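Local coordinates for periplasmic binding protein (PDB 4PAG) that probably serves as the solute-binding component of an ABC transporter, delivering a captured ligand, perhaps an iron complex or cobalamin, to the membrane permease, at residues T21-S26 with D39-G44. Numbering follows the deposited sequence.
Sequences TRIYGS and DTPLIG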
ATOM      1  N   THR A  21      -7.509 -14.480 -19.314  1.00 24.99           N
ATOM      2  CA  THR A  21      -6.626 -13.721 -20.196  1.00 26.18           C
ATOM      3  C   THR A  21      -6.875 -12.210 -20.109  1.00 23.15           C
ATOM      4  O   THR A  21      -6.081 -11.428 -20.621  1.00 22.17           O
ATOM      5  CB  THR A  21      -6.805 -14.164 -21.654  1.00 30.61           C
ATOM      6  OG1 THR A  21      -8.135 -13.856 -22.071  1.00 32.08           O
ATOM      7  CG2 THR A  21      -6.558 -15.674 -21.799  1.00 33.02           C
ATOM      8  N   ARG A  22      -7.977 -11.812 -19.472  1.00 22.97           N
ATOM      9  CA  ARG A  22      -8.325 -10.398 -19.284  1.00 21.99           C
ATOM     10  C   ARG A  22      -8.826 -10.209 -17.856  1.00 19.63           C
ATOM     11  O   ARG A  22      -9.755 -10.889 -17.433  1.00 19.70           O
ATOM     12  CB  ARG A  22      -9.410  -9.966 -20.281  1.00 23.84           C
ATOM     13  CG  ARG A  22      -9.075 -10.230 -21.745  1.00 27.34           C
ATOM     14  CD  ARG A  22     -10.184  -9.763 -22.684  1.00 31.55           C
ATOM     15  NE  ARG A  22     -10.343  -8.305 -22.671  1.00 35.75           N
ATOM     16  CZ  ARG A  22      -9.566  -7.439 -23.333  1.00 36.51           C
ATOM     17  NH1 ARG A  22      -8.552  -7.857 -24.090  1.00 39.89           N
ATOM     18  NH2 ARG A  22      -9.804  -6.134 -23.238  1.00 33.35           N
ATOM     19  N   ILE A  23      -8.212  -9.296 -17.110  1.00 17.83           N
ATOM     20  CA  ILE A  23      -8.576  -9.089 -15.710  1.00 17.04           C
ATOM     21  C   ILE A  23      -8.545  -7.599 -15.398  1.00 16.00           C
ATOM     22  O   ILE A  23      -7.849  -6.840 -16.056  1.00 15.11           O
ATOM     23  CB  ILE A  23      -7.636  -9.884 -14.767  1.00 17.67           C
ATOM     24  CG1 ILE A  23      -8.191  -9.953 -13.342  1.00 18.71           C
ATOM     25  CG2 ILE A  23      -6.230  -9.291 -14.741  1.00 17.23           C
ATOM     26  CD1 ILE A  23      -7.521 -11.015 -12.483  1.00 18.20           C
ATOM     27  N   TYR A  24      -9.324  -7.189 -14.409  1.00 16.14           N
ATOM     28  CA  TYR A  24      -9.382  -5.798 -13.986  1.00 17.05           C
ATOM     29  C   TYR A  24      -9.423  -5.759 -12.463  1.00 16.65           C
ATOM     30  O   TYR A  24     -10.166  -6.515 -11.838  1.00 17.09           O
ATOM     31  CB  TYR A  24     -10.614  -5.126 -14.599  1.00 18.54           C
ATOM     32  CG  TYR A  24     -10.955  -3.759 -14.052  1.00 20.17           C
ATOM     33  CD1 TYR A  24     -10.166  -2.649 -14.332  1.00 20.12           C
ATOM     34  CD2 TYR A  24     -12.087  -3.573 -13.260  1.00 23.25           C
ATOM     35  CE1 TYR A  24     -10.488  -1.394 -13.823  1.00 20.91           C
ATOM     36  CE2 TYR A  24     -12.417  -2.327 -12.756  1.00 25.67           C
ATOM     37  CZ  TYR A  24     -11.614  -1.236 -13.041  1.00 25.18           C
ATOM     38  OH  TYR A  24     -11.955   0.009 -12.531  1.00 28.03           O
ATOM     39  N   GLY A  25      -8.595  -4.900 -11.880  1.00 16.42           N
ATOM     40  CA  GLY A  25      -8.617  -4.652 -10.445  1.00 16.94           C
ATOM     41  C   GLY A  25      -9.400  -3.388 -10.163  1.00 16.84           C
ATOM     42  O   GLY A  25      -9.272  -2.409 -10.888  1.00 18.22           O
ATOM     43  N   SER A  26     -10.196  -3.412  -9.099  1.00 16.76           N
ATOM     44  CA  SER A  26     -11.143  -2.333  -8.800  1.00 18.13           C
ATOM     45  C   SER A  26     -10.492  -1.036  -8.292  1.00 16.54           C
ATOM     46  O   SER A  26     -11.119   0.025  -8.308  1.00 16.34           O
ATOM     47  CB  SER A  26     -12.165  -2.825  -7.772  1.00 19.40           C
ATOM     48  OG  SER A  26     -11.593  -2.892  -6.471  1.00 22.06           O
ATOM     49  N   ASP A  39       1.327  -8.985 -15.261  1.00 20.19           N
ATOM     50  CA  ASP A  39       0.670  -7.816 -15.850  1.00 22.93           C
ATOM     51  C   ASP A  39      -0.016  -8.120 -17.181  1.00 21.73           C
ATOM     52  O   ASP A  39      -0.879  -7.356 -17.623  1.00 21.42           O
ATOM     53  CB  ASP A  39       1.669  -6.669 -16.021  1.00 26.88           C
ATOM     54  CG  ASP A  39       2.777  -6.992 -16.994  1.00 29.76           C
ATOM     55  OD1 ASP A  39       3.378  -8.082 -16.867  1.00 33.77           O
ATOM     56  OD2 ASP A  39       3.057  -6.148 -17.873  1.00 38.12           O
ATOM     57  N   THR A  40       0.344  -9.243 -17.799  1.00 20.41           N
ATOM     58  CA  THR A  40      -0.151  -9.587 -19.131  1.00 21.69           C
ATOM     59  C   THR A  40      -1.676  -9.430 -19.267  1.00 18.68           C
ATOM     60  O   THR A  40      -2.134  -8.747 -20.174  1.00 21.85           O
ATOM     61  CB  THR A  40       0.294 -11.003 -19.547  1.00 24.22           C
ATOM     62  OG1 THR A  40       1.709 -11.122 -19.367  1.00 26.63           O
ATOM     63  CG2 THR A  40      -0.039 -11.267 -20.999  1.00 27.15           C
ATOM     64  N   PRO A  41      -2.465 -10.013 -18.351  1.00 18.73           N
ATOM     65  CA  PRO A  41      -3.920  -9.918 -18.566  1.00 19.09           C
ATOM     66  C   PRO A  41      -4.617  -8.614 -18.115  1.00 19.98           C
ATOM     67  O   PRO A  41      -5.822  -8.485 -18.313  1.00 19.06           O
ATOM     68  CB  PRO A  41      -4.458 -11.100 -17.773  1.00 19.49           C
ATOM     69  CG  PRO A  41      -3.481 -11.282 -16.664  1.00 20.68           C
ATOM     70  CD  PRO A  41      -2.138 -10.781 -17.136  1.00 20.08           C
ATOM     71  N   LEU A  42      -3.898  -7.661 -17.524  1.00 18.76           N
ATOM     72  CA  LEU A  42      -4.538  -6.416 -17.081  1.00 20.06           C
ATOM     73  C   LEU A  42      -5.094  -5.605 -18.250  1.00 19.63           C
ATOM     74  O   LEU A  42      -4.371  -5.295 -19.182  1.00 22.78           O
ATOM     75  CB  LEU A  42      -3.562  -5.530 -16.307  1.00 21.65           C
ATOM     76  CG  LEU A  42      -3.387  -5.813 -14.824  1.00 22.53           C
ATOM     77  CD1 LEU A  42      -2.201  -5.008 -14.319  1.00 23.18           C
ATOM     78  CD2 LEU A  42      -4.653  -5.470 -14.051  1.00 22.12           C
ATOM     79  N   ILE A  43      -6.373  -5.248 -18.180  1.00 18.94           N
ATOM     80  CA  ILE A  43      -7.019  -4.466 -19.245  1.00 21.27           C
ATOM     81  C   ILE A  43      -6.806  -2.961 -19.101  1.00 19.96           C
ATOM     82  O   ILE A  43      -7.031  -2.207 -20.052  1.00 20.16           O
ATOM     83  CB  ILE A  43      -8.545  -4.720 -19.291  1.00 23.88           C
ATOM     84  CG1 ILE A  43      -9.227  -4.242 -18.004  1.00 25.69           C
ATOM     85  CG2 ILE A  43      -8.829  -6.191 -19.520  1.00 25.01           C
ATOM     86  CD1 ILE A  43     -10.709  -3.978 -18.147  1.00 26.28           C
ATOM     87  N   GLY A  44      -6.388  -2.534 -17.911  1.00 19.15           N
ATOM     88  CA  GLY A  44      -6.280  -1.127 -17.588  1.00 17.24           C
ATOM     89  C   GLY A  44      -5.821  -0.897 -16.158  1.00 17.93           C
ATOM     90  O   GLY A  44      -5.734  -1.840 -15.362  1.00 16.85           O
TER
HETATM   91  O   HOH W   1      -6.857  -2.939 -13.031  1.00 25.12           O
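Ile23 and Leu42 form a single parallel beta bridge at the outer edge of a three-stranded parallel sheet, in a fold of the periplasmic binding protein family. Strand 23-25 is an outermost strand of that sheet, and residues 41-43, in the loop after helix 28-37, pass along its edge in the same direction. Two backbone hydrogen bonds make the bridge. Ile23 N donates to Pro41 O at 2.8 Å. Ile43 N donates to Ile23 O at 3.0 Å.

Side chains pack around these bonds. Ile23 CG2 lies 3.9 Å from Pro41 CG. Ile43 sets its two branches on different neighbours. Its CG1 sits between the backbone N and the carbonyl carbon (chi1 64°), and Ile43 CD1 reaches Tyr24 CB at 3.7 Å. Ile43 CG2 lies over one face of the Arg22 guanidinium, 3.8 Å from Arg22 NH2. Cutting Ile43 back to an alanine would probably open a gap beside Tyr24 CB and take the CG2 methyl off the Arg22 guanidinium.

Further out, Arg22 NH2 hydrogen-bonds to Ala88 O, and Tyr24 OH to Gly72 O, which fixes the far ends of both side chains. Ile23 packs on Val92 and Ile94 of the adjacent strand. A type I turn, closed by Leu42 N to Asp39 O, leads the loop into the bridge. Beyond the bridge, toward Gly25, a water accepts from Gly25 N at 2.9 Å and donates to Gly44 O at 2.8 Å.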